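PDB 4R2F: extracellular solute-binding protein family 1 from Arthrobacter chlorophenolicus, which binds laminaribiose and, as the extracellular solute-binding component of a sugar transporter, probably hands such sugars to a membrane permease for uptake. Local coordinates for residues Phe105-Ala116 with Pro139-Val149; Gly171-Leu179 with Val293-His301. One frame throughout, in Å; residues are numbered along the deposited sequence. Where two conformers were deposited one is given.

Contact 1 of 2, residues Phe105-Ala116 with Pro139-Val149; sequences FQFEEQGQIAYA and PFKTSKGYVAV
From helix 103-109, E108 sets CG anti to its backbone N (chi1 -169°) and bends at chi2, and K144 curls back through bends at chi3 and chi4 to meet it; the two cross obliquely, with K144 NZ 2.8 Å from E108 OE2. This is a salt bridge whose hydrogen bond is weak, and a water joining E108 OE1 to K144 NZ adds a second link. E108 OE2 also accepts a hydrogen bond on its anti lone pair from Y115 OH, 2.6 Å away. K144 O sits 3.6 Å above the Y115 ring plane, over its centre, and I113 CG2 is on the opposite face. With the ring cut back to an alanine here, E108 OE2 would probably lose its hydroxyl donor and a gap would open against the K144 backbone. The type I turn T142-G145 joins strand 141-142 to the strand that begins at G145 in a beta hairpin. Within it, T142 OG1 accepts from K144 N, an ST turn, and donates to G145 O. Past Y146, V147 turns CG2 onto a face of the F105 ring, 3.9 Å from its centroid, and lays CG1 against E108 CG. F105 and F140 meet rim to rim, planes at 20°. Past the Schellman motif at G111 that ends helix 103-109, the chain comes back alongside the hairpin, where A116 N gives a nearly straight bond (170°) to Y146 O, and a water ties A114 O to V147 O.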
loop_
_atom_site.group_PDB
_atom_site.type_symbol
_atom_site.label_atom_id
_atom_site.label_comp_id
_atom_site.label_asym_id
_atom_site.label_seq_id
_atom_site.Cartn_x
_atom_site.Cartn_y
_atom_site.Cartn_z
ATOM N N PHE A 105 1.563 1.367 -15.166
ATOM C CA PHE A 105 1.543 0.328 -16.195
ATOM C C PHE A 105 0.266 0.379 -17.069
ATOM O O PHE A 105 0.333 0.090 -18.245
ATOM C CB PHE A 105 1.730 -1.072 -15.605
ATOM C CG PHE A 105 3.088 -1.292 -14.992
ATOM C CD1 PHE A 105 4.151 -1.700 -15.771
ATOM C CD2 PHE A 105 3.311 -1.038 -13.634
ATOM C CE1 PHE A 105 5.400 -1.879 -15.204
ATOM C CE2 PHE A 105 4.549 -1.230 -13.062
ATOM C CZ PHE A 105 5.595 -1.647 -13.847
ATOM N N GLN A 106 -0.873 0.723 -16.471
ATOM C CA GLN A 106 -2.119 0.873 -17.198
ATOM C C GLN A 106 -1.967 2.018 -18.160
ATOM O O GLN A 106 -2.303 1.897 -19.336
ATOM C CB GLN A 106 -3.293 1.163 -16.269
ATOM C CG GLN A 106 -4.640 1.150 -16.968
ATOM C CD GLN A 106 -4.832 -0.092 -17.837
ATOM O OE1 GLN A 106 -5.229 -0.001 -19.003
ATOM N NE2 GLN A 106 -4.543 -1.258 -17.274
ATOM N N PHE A 107 -1.453 3.149 -17.687
ATOM C CA PHE A 107 -1.384 4.324 -18.566
ATOM C C PHE A 107 -0.308 4.169 -19.621
ATOM O O PHE A 107 -0.388 4.741 -20.715
ATOM C CB PHE A 107 -1.262 5.638 -17.759
ATOM C CG PHE A 107 -2.474 5.927 -16.932
ATOM C CD1 PHE A 107 -3.733 5.970 -17.532
ATOM C CD2 PHE A 107 -2.387 6.123 -15.555
ATOM C CE1 PHE A 107 -4.871 6.200 -16.784
ATOM C CE2 PHE A 107 -3.527 6.343 -14.804
ATOM C CZ PHE A 107 -4.769 6.386 -15.418
ATOM N N GLU A 108 0.688 3.352 -19.340
ATOM C CA GLU A 108 1.673 3.063 -20.373
ATOM C C GLU A 108 1.062 2.252 -21.504
ATOM O O GLU A 108 1.309 2.515 -22.678
ATOM C CB GLU A 108 2.841 2.303 -19.794
ATOM C CG GLU A 108 4.004 2.205 -20.758
ATOM C CD GLU A 108 4.261 0.803 -21.238
ATOM O OE1 GLU A 108 3.602 -0.132 -20.749
ATOM O OE2 GLU A 108 5.169 0.638 -22.068
ATOM N N GLU A 109 0.262 1.263 -21.140
ATOM C CA GLU A 109 -0.416 0.404 -22.132
ATOM C C GLU A 109 -1.317 1.271 -23.004
ATOM O O GLU A 109 -1.403 1.067 -24.189
ATOM C CB GLU A 109 -1.206 -0.686 -21.399
ATOM C CG GLU A 109 -2.028 -1.651 -22.239
ATOM C CD GLU A 109 -2.341 -2.922 -21.459
ATOM O OE1 GLU A 109 -3.427 -3.022 -20.840
ATOM O OE2 GLU A 109 -1.470 -3.814 -21.427
ATOM N N GLN A 110 -1.926 2.291 -22.415
ATOM C CA GLN A 110 -2.825 3.182 -23.138
ATOM C C GLN A 110 -2.069 4.260 -23.875
ATOM O O GLN A 110 -2.673 5.058 -24.543
ATOM C CB GLN A 110 -3.801 3.889 -22.182
ATOM C CG GLN A 110 -4.806 2.982 -21.497
ATOM C CD GLN A 110 -5.622 3.716 -20.434
ATOM O OE1 GLN A 110 -5.744 4.946 -20.438
ATOM N NE2 GLN A 110 -6.193 2.955 -19.537
ATOM N N GLY A 111 -0.763 4.321 -23.716
ATOM C CA GLY A 111 0.020 5.280 -24.448
ATOM C C GLY A 111 -0.020 6.692 -23.896
ATOM O O GLY A 111 0.258 7.628 -24.631
ATOM N N GLN A 112 -0.291 6.853 -22.602
ATOM C CA GLN A 112 -0.468 8.182 -21.991
ATOM C C GLN A 112 0.617 8.514 -20.964
ATOM O O GLN A 112 0.643 9.620 -20.411
ATOM C CB GLN A 112 -1.819 8.266 -21.276
ATOM C CG GLN A 112 -3.015 7.774 -22.073
ATOM C CD GLN A 112 -3.652 8.842 -22.928
ATOM O OE1 GLN A 112 -3.129 9.941 -23.079
ATOM N NE2 GLN A 112 -4.808 8.524 -23.481
ATOM N N ILE A 113 1.503 7.558 -20.714
ATOM C CA ILE A 113 2.642 7.768 -19.831
ATOM C C ILE A 113 3.792 8.429 -20.598
ATOM O O ILE A 113 3.925 8.243 -21.799
ATOM C CB ILE A 113 3.075 6.417 -19.218
ATOM C CG1 ILE A 113 3.518 6.586 -17.773
ATOM C CG2 ILE A 113 4.144 5.726 -20.067
ATOM C CD1 ILE A 113 2.354 6.831 -16.831
ATOM N N ALA A 114 4.612 9.215 -19.904
ATOM C CA ALA A 114 5.914 9.638 -20.445
ATOM C C ALA A 114 7.041 8.847 -19.773
ATOM O O ALA A 114 7.163 8.876 -18.550
ATOM C CB ALA A 114 6.112 11.127 -20.230
ATOM N N TYR A 115 7.853 8.148 -20.568
ATOM C CA TYR A 115 8.901 7.280 -20.045
ATOM C C TYR A 115 9.902 8.123 -19.280
ATOM O O TYR A 115 10.179 9.252 -19.660
ATOM C CB TYR A 115 9.592 6.482 -21.175
ATOM C CG TYR A 115 8.663 5.483 -21.797
ATOM C CD1 TYR A 115 8.271 4.364 -21.096
ATOM C CD2 TYR A 115 8.139 5.673 -23.077
ATOM C CE1 TYR A 115 7.373 3.452 -21.639
ATOM C CE2 TYR A 115 7.254 4.754 -23.632
ATOM C CZ TYR A 115 6.861 3.660 -22.904
ATOM O OH TYR A 115 5.957 2.745 -23.426
ATOM N N ALA A 116 10.420 7.552 -18.197
ATOM C CA ALA A 116 11.289 8.251 -17.263
ATOM C C ALA A 116 12.783 8.082 -17.509
ATOM O O ALA A 116 13.590 8.391 -16.623
ATOM C CB ALA A 116 10.942 7.807 -15.845
ATOM N N PRO A 139 11.965 -3.095 -11.350
ATOM C CA PRO A 139 10.586 -3.470 -11.670
ATOM C C PRO A 139 9.892 -2.579 -12.706
ATOM O O PRO A 139 8.892 -2.995 -13.274
ATOM C CB PRO A 139 9.874 -3.327 -10.322
ATOM C CG PRO A 139 10.937 -3.649 -9.321
ATOM C CD PRO A 139 12.156 -2.961 -9.889
ATOM N N PHE A 140 10.388 -1.363 -12.908
ATOM C CA PHE A 140 9.736 -0.379 -13.757
ATOM C C PHE A 140 10.305 -0.312 -15.159
ATOM O O PHE A 140 9.826 0.463 -15.998
ATOM C CB PHE A 140 9.789 0.974 -13.061
ATOM C CG PHE A 140 9.046 0.964 -11.776
ATOM C CD1 PHE A 140 7.663 0.989 -11.786
ATOM C CD2 PHE A 140 9.701 0.823 -10.580
ATOM C CE1 PHE A 140 6.940 0.923 -10.622
ATOM C CE2 PHE A 140 8.991 0.760 -9.402
ATOM C CZ PHE A 140 7.604 0.807 -9.424
ATOM N N LYS A 141 11.302 -1.152 -15.429
ATOM C CA LYS A 141 11.948 -1.148 -16.724
ATOM C C LYS A 141 11.148 -2.026 -17.670
ATOM O O LYS A 141 10.852 -3.169 -17.338
ATOM C CB LYS A 141 13.365 -1.682 -16.593
ATOM C CG LYS A 141 14.204 -1.529 -17.854
ATOM C CD LYS A 141 15.466 -2.374 -17.747
ATOM C CE LYS A 141 16.367 -2.240 -18.966
ATOM N NZ LYS A 141 17.409 -3.306 -18.970
ATOM N N THR A 142 10.796 -1.480 -18.834
ATOM C CA THR A 142 10.170 -2.246 -19.908
ATOM C C THR A 142 10.995 -2.097 -21.176
ATOM O O THR A 142 11.886 -1.269 -21.243
ATOM C CB THR A 142 8.722 -1.762 -20.218
ATOM O OG1 THR A 142 8.754 -0.507 -20.909
ATOM C CG2 THR A 142 7.878 -1.639 -18.943
ATOM N N SER A 143 10.638 -2.870 -22.195
ATOM C CA SER A 143 11.212 -2.754 -23.539
ATOM C C SER A 143 11.285 -1.305 -24.046
ATOM O O SER A 143 12.240 -0.932 -24.706
ATOM C CB SER A 143 10.381 -3.579 -24.550
ATOM O OG SER A 143 10.089 -4.887 -24.084
ATOM N N LYS A 144 10.262 -0.509 -23.742
ATOM C CA LYS A 144 10.090 0.807 -24.318
ATOM C C LYS A 144 10.612 1.905 -23.405
ATOM O O LYS A 144 10.672 3.041 -23.828
ATOM C CB LYS A 144 8.609 1.040 -24.648
ATOM C CG LYS A 144 7.957 -0.157 -25.320
ATOM C CD LYS A 144 6.565 0.049 -25.880
ATOM C CE LYS A 144 5.394 -0.026 -24.912
ATOM N NZ LYS A 144 5.307 -1.276 -24.116
ATOM N N GLY A 145 10.981 1.559 -22.168
ATOM C CA GLY A 145 11.545 2.505 -21.218
ATOM C C GLY A 145 11.094 2.232 -19.788
ATOM O O GLY A 145 10.361 1.284 -19.508
ATOM N N TYR A 146 11.528 3.091 -18.884
ATOM C CA TYR A 146 11.066 3.098 -17.488
ATOM C C TYR A 146 9.687 3.727 -17.378
ATOM O O TYR A 146 9.505 4.896 -17.769
ATOM C CB TYR A 146 12.046 3.905 -16.642
ATOM C CG TYR A 146 13.316 3.146 -16.431
ATOM C CD1 TYR A 146 13.413 2.239 -15.392
ATOM C CD2 TYR A 146 14.411 3.314 -17.272
ATOM C CE1 TYR A 146 14.549 1.508 -15.194
ATOM C CE2 TYR A 146 15.573 2.587 -17.075
ATOM C CZ TYR A 146 15.622 1.679 -16.038
ATOM O OH TYR A 146 16.733 0.935 -15.808
ATOM N N VAL A 147 8.708 2.982 -16.872
ATOM C CA VAL A 147 7.356 3.527 -16.822
ATOM C C VAL A 147 7.162 4.564 -15.699
ATOM O O VAL A 147 6.234 5.361 -15.751
ATOM C CB VAL A 147 6.260 2.447 -16.732
ATOM C CG1 VAL A 147 6.395 1.440 -17.860
ATOM C CG2 VAL A 147 6.269 1.765 -15.395
ATOM N N ALA A 148 8.039 4.549 -14.699
ATOM C CA ALA A 148 7.940 5.430 -13.531
ATOM C C ALA A 148 9.212 5.294 -12.716
ATOM O O ALA A 148 10.083 4.491 -13.055
ATOM C CB ALA A 148 6.734 5.044 -12.667
ATOM N N VAL A 149 9.306 6.069 -11.635
ATOM C CA VAL A 149 10.463 6.030 -10.733
ATOM C C VAL A 149 9.979 5.747 -9.308
ATOM O O VAL A 149 9.062 6.422 -8.815
ATOM C CB VAL A 149 11.213 7.375 -10.785
ATOM C CG1 VAL A 149 12.408 7.362 -9.863
ATOM C CG2 VAL A 149 11.639 7.693 -12.202
HETATM O O HOH W 1 2.573 -1.269 -23.082
HETATM O O HOH W 2 6.776 8.151 -15.855
#

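Contact 2 of 2, residues Gly171-Leu179 with Val293-His301; sequences GVPTDWASL and VASPIAGPH
Two backbone hydrogen bonds bracket D175 and A298, whose CA atoms sit 4.4 Å apart in a single beta bridge. A298 N points almost straight at T174 O (2.9 Å, 172°), though it arrives tilted from the carbonyl plane. A298 O returns the favour to W176 N at 3.2 Å, a more bent bond, and also receives a close CA-H...O contact from D175. Farther along, a water donates to both P173 O and S295 O.

The apolar part centres on I297. Its CG1 lies between the backbone N and the carbonyl carbon (chi1 63°), which carries CD1 to W176 CD1 (3.8 Å) and to L179 CD2, while CG2 comes against P173, near both its CB and its carbonyl oxygen. V172 CG1 touches A294 CB at the far end.

Two CH-pi contacts share one face of the W176 indole: G299 CA stands over the five-membered ring, 3.9 Å from its centroid and 9° off the normal, and P300 CD over the six-membered ring. The indole also stacks with F240 of helix 232-246, and Y273 packs on I297 and L179.

Within 171-179, D175 is the N-cap of helix 176-188: its OD1 accepts from S178 N at 2.8 Å, and S178 OG accepts from T174 N.

The same few residues thus pair with the chain that follows strand 291-294 and start the helix. With W176 N bonded to A298 O, this first-turn amide is satisfied by the neighbouring segment, and no charged pair takes part in the joining.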
loop_
_atom_site.group_PDB
_atom_site.type_symbol
_atom_site.label_atom_id
_atom_site.label_comp_id
_atom_site.label_asym_id
_atom_site.label_seq_id
_atom_site.Cartn_x
_atom_site.Cartn_y
_atom_site.Cartn_z
ATOM N N GLY A 171 -0.860 -13.515 24.855
ATOM C CA GLY A 171 0.401 -13.227 24.201
ATOM C C GLY A 171 0.189 -12.845 22.742
ATOM O O GLY A 171 -0.895 -13.031 22.164
ATOM N N VAL A 172 1.245 -12.303 22.155
ATOM C CA VAL A 172 1.225 -11.888 20.773
ATOM C C VAL A 172 1.237 -13.137 19.881
ATOM O O VAL A 172 2.117 -13.986 20.018
ATOM C CB VAL A 172 2.433 -10.999 20.469
ATOM C CG1 VAL A 172 2.540 -10.700 18.975
ATOM C CG2 VAL A 172 2.339 -9.713 21.281
ATOM N N PRO A 173 0.268 -13.244 18.974
ATOM C CA PRO A 173 0.153 -14.401 18.096
ATOM C C PRO A 173 1.401 -14.678 17.275
ATOM O O PRO A 173 2.108 -13.736 16.890
ATOM C CB PRO A 173 -0.982 -14.011 17.161
ATOM C CG PRO A 173 -1.715 -12.962 17.866
ATOM C CD PRO A 173 -0.710 -12.204 18.626
ATOM N N THR A 174 1.660 -15.962 17.012
ATOM C CA THR A 174 2.767 -16.385 16.151
ATOM C C THR A 174 2.253 -17.081 14.906
ATOM O O THR A 174 3.028 -17.388 14.003
ATOM C CB THR A 174 3.687 -17.355 16.893
ATOM O OG1 THR A 174 2.912 -18.466 17.346
ATOM C CG2 THR A 174 4.332 -16.667 18.093
ATOM N N ASP A 175 0.946 -17.336 14.859
ATOM C CA ASP A 175 0.344 -18.027 13.733
ATOM C C ASP A 175 -1.148 -17.833 13.740
ATOM O O ASP A 175 -1.679 -17.193 14.661
ATOM C CB ASP A 175 0.714 -19.519 13.737
ATOM C CG ASP A 175 0.287 -20.265 15.012
ATOM O OD1 ASP A 175 -0.527 -19.797 15.845
ATOM O OD2 ASP A 175 0.793 -21.382 15.158
ATOM N N TRP A 176 -1.821 -18.373 12.725
ATOM C CA TRP A 176 -3.270 -18.152 12.568
ATOM C C TRP A 176 -4.066 -18.708 13.747
ATOM O O TRP A 176 -4.983 -18.061 14.234
ATOM C CB TRP A 176 -3.779 -18.742 11.250
ATOM C CG TRP A 176 -3.323 -17.970 10.057
ATOM C CD1 TRP A 176 -2.342 -17.005 10.027
ATOM C CD2 TRP A 176 -3.797 -18.091 8.713
ATOM N NE1 TRP A 176 -2.212 -16.506 8.762
ATOM C CE2 TRP A 176 -3.081 -17.160 7.930
ATOM C CE3 TRP A 176 -4.771 -18.881 8.095
ATOM C CZ2 TRP A 176 -3.302 -17.001 6.564
ATOM C CZ3 TRP A 176 -4.996 -18.710 6.747
ATOM C CH2 TRP A 176 -4.259 -17.782 5.994
ATOM N N ALA A 177 -3.688 -19.894 14.210
ATOM C CA ALA A 177 -4.369 -20.540 15.318
ATOM C C ALA A 177 -4.225 -19.695 16.575
ATOM O O ALA A 177 -5.188 -19.505 17.296
ATOM C CB ALA A 177 -3.819 -21.950 15.545
ATOM N N SER A 178 -3.032 -19.171 16.838
ATOM C CA SER A 178 -2.864 -18.319 17.997
ATOM C C SER A 178 -3.570 -16.941 17.803
ATOM O O SER A 178 -4.068 -16.376 18.764
ATOM C CB SER A 178 -1.385 -18.210 18.403
ATOM O OG SER A 178 -0.573 -17.582 17.419
ATOM N N LEU A 179 -3.658 -16.430 16.572
ATOM C CA LEU A 179 -4.410 -15.181 16.317
ATOM C C LEU A 179 -5.881 -15.334 16.716
ATOM O O LEU A 179 -6.455 -14.477 17.407
ATOM C CB LEU A 179 -4.275 -14.742 14.843
ATOM C CG LEU A 179 -5.172 -13.634 14.282
ATOM C CD1 LEU A 179 -5.094 -12.393 15.135
ATOM C CD2 LEU A 179 -4.796 -13.317 12.831
ATOM N N VAL A 293 4.932 -2.585 16.825
ATOM C CA VAL A 293 4.974 -3.576 15.708
ATOM C C VAL A 293 5.040 -4.987 16.255
ATOM O O VAL A 293 5.817 -5.266 17.172
ATOM C CB VAL A 293 6.153 -3.294 14.756
ATOM C CG1 VAL A 293 6.319 -4.403 13.719
ATOM C CG2 VAL A 293 5.931 -1.966 14.051
ATOM N N ALA A 294 4.188 -5.859 15.720
ATOM C CA ALA A 294 4.188 -7.282 16.079
ATOM C C ALA A 294 4.983 -8.073 15.037
ATOM O O ALA A 294 5.087 -7.656 13.884
ATOM C CB ALA A 294 2.749 -7.810 16.168
ATOM N N SER A 295 5.516 -9.230 15.426
ATOM C CA SER A 295 6.248 -10.065 14.462
ATOM C C SER A 295 5.288 -10.687 13.454
ATOM O O SER A 295 4.135 -10.963 13.788
ATOM C CB SER A 295 7.030 -11.168 15.180
ATOM O OG SER A 295 8.085 -10.599 15.962
ATOM N N PRO A 296 5.758 -10.917 12.215
ATOM C CA PRO A 296 4.915 -11.630 11.250
ATOM C C PRO A 296 4.515 -12.988 11.804
ATOM O O PRO A 296 5.218 -13.549 12.651
ATOM C CB PRO A 296 5.800 -11.788 10.010
ATOM C CG PRO A 296 7.007 -10.956 10.234
ATOM C CD PRO A 296 7.098 -10.612 11.690
ATOM N N ILE A 297 3.371 -13.493 11.359
ATOM C CA ILE A 297 2.857 -14.776 11.826
ATOM C C ILE A 297 2.869 -15.801 10.707
ATOM O O ILE A 297 2.812 -15.469 9.521
ATOM C CB ILE A 297 1.432 -14.657 12.354
ATOM C CG1 ILE A 297 0.459 -14.212 11.247
ATOM C CG2 ILE A 297 1.407 -13.671 13.533
ATOM C CD1 ILE A 297 -0.938 -13.944 11.767
ATOM N N ALA A 298 2.912 -17.058 11.111
ATOM C CA ALA A 298 2.950 -18.162 10.172
ATOM C C ALA A 298 1.550 -18.635 9.850
ATOM O O ALA A 298 0.695 -18.714 10.724
ATOM C CB ALA A 298 3.773 -19.309 10.758
ATOM N N GLY A 299 1.325 -18.943 8.578
ATOM C CA GLY A 299 0.107 -19.635 8.148
ATOM C C GLY A 299 0.102 -21.080 8.643
ATOM O O GLY A 299 1.096 -21.566 9.208
ATOM N N PRO A 300 -1.019 -21.782 8.448
ATOM C CA PRO A 300 -1.173 -23.124 9.004
ATOM C C PRO A 300 -0.225 -24.182 8.398
ATOM O O PRO A 300 -0.033 -25.211 8.996
ATOM C CB PRO A 300 -2.647 -23.455 8.718
ATOM C CG PRO A 300 -3.027 -22.568 7.584
ATOM C CD PRO A 300 -2.227 -21.319 7.745
ATOM N N HIS A 301 0.376 -23.895 7.248
ATOM C CA HIS A 301 1.380 -24.753 6.644
ATOM C C HIS A 301 2.811 -24.228 6.864
ATOM O O HIS A 301 3.744 -24.744 6.286
ATOM C CB HIS A 301 1.107 -24.880 5.135
ATOM C CG HIS A 301 -0.281 -25.341 4.806
ATOM N ND1 HIS A 301 -0.692 -26.646 4.968
ATOM C CD2 HIS A 301 -1.348 -24.671 4.310
ATOM C CE1 HIS A 301 -1.951 -26.761 4.585
ATOM N NE2 HIS A 301 -2.373 -25.576 4.182
HETATM O O HOH W 3 2.033 -11.178 15.625
#

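Both contacts are partly buried and lie on opposite sides of the chain's centre, about 21 Å apart at their nearest atoms. They are joined through one sheet: contact 1 includes the start of strand 145-161, and contact 2 carries on from its neighbour there, strand 291-294. Each also involves a helix terminus, the C-terminal end of 103-109 in contact 1 and the start of 176-188 in contact 2. Contact 1 combines a buried aromatic and valine cluster with a salt bridge at its solvent-facing side, where K144 is exposed; the F140 side chain is about 9 Å from a glucose unit of the bound sugar. Contact 2 has no salt bridge: W176, I297 and L179 are buried, while P300 and T174 are exposed.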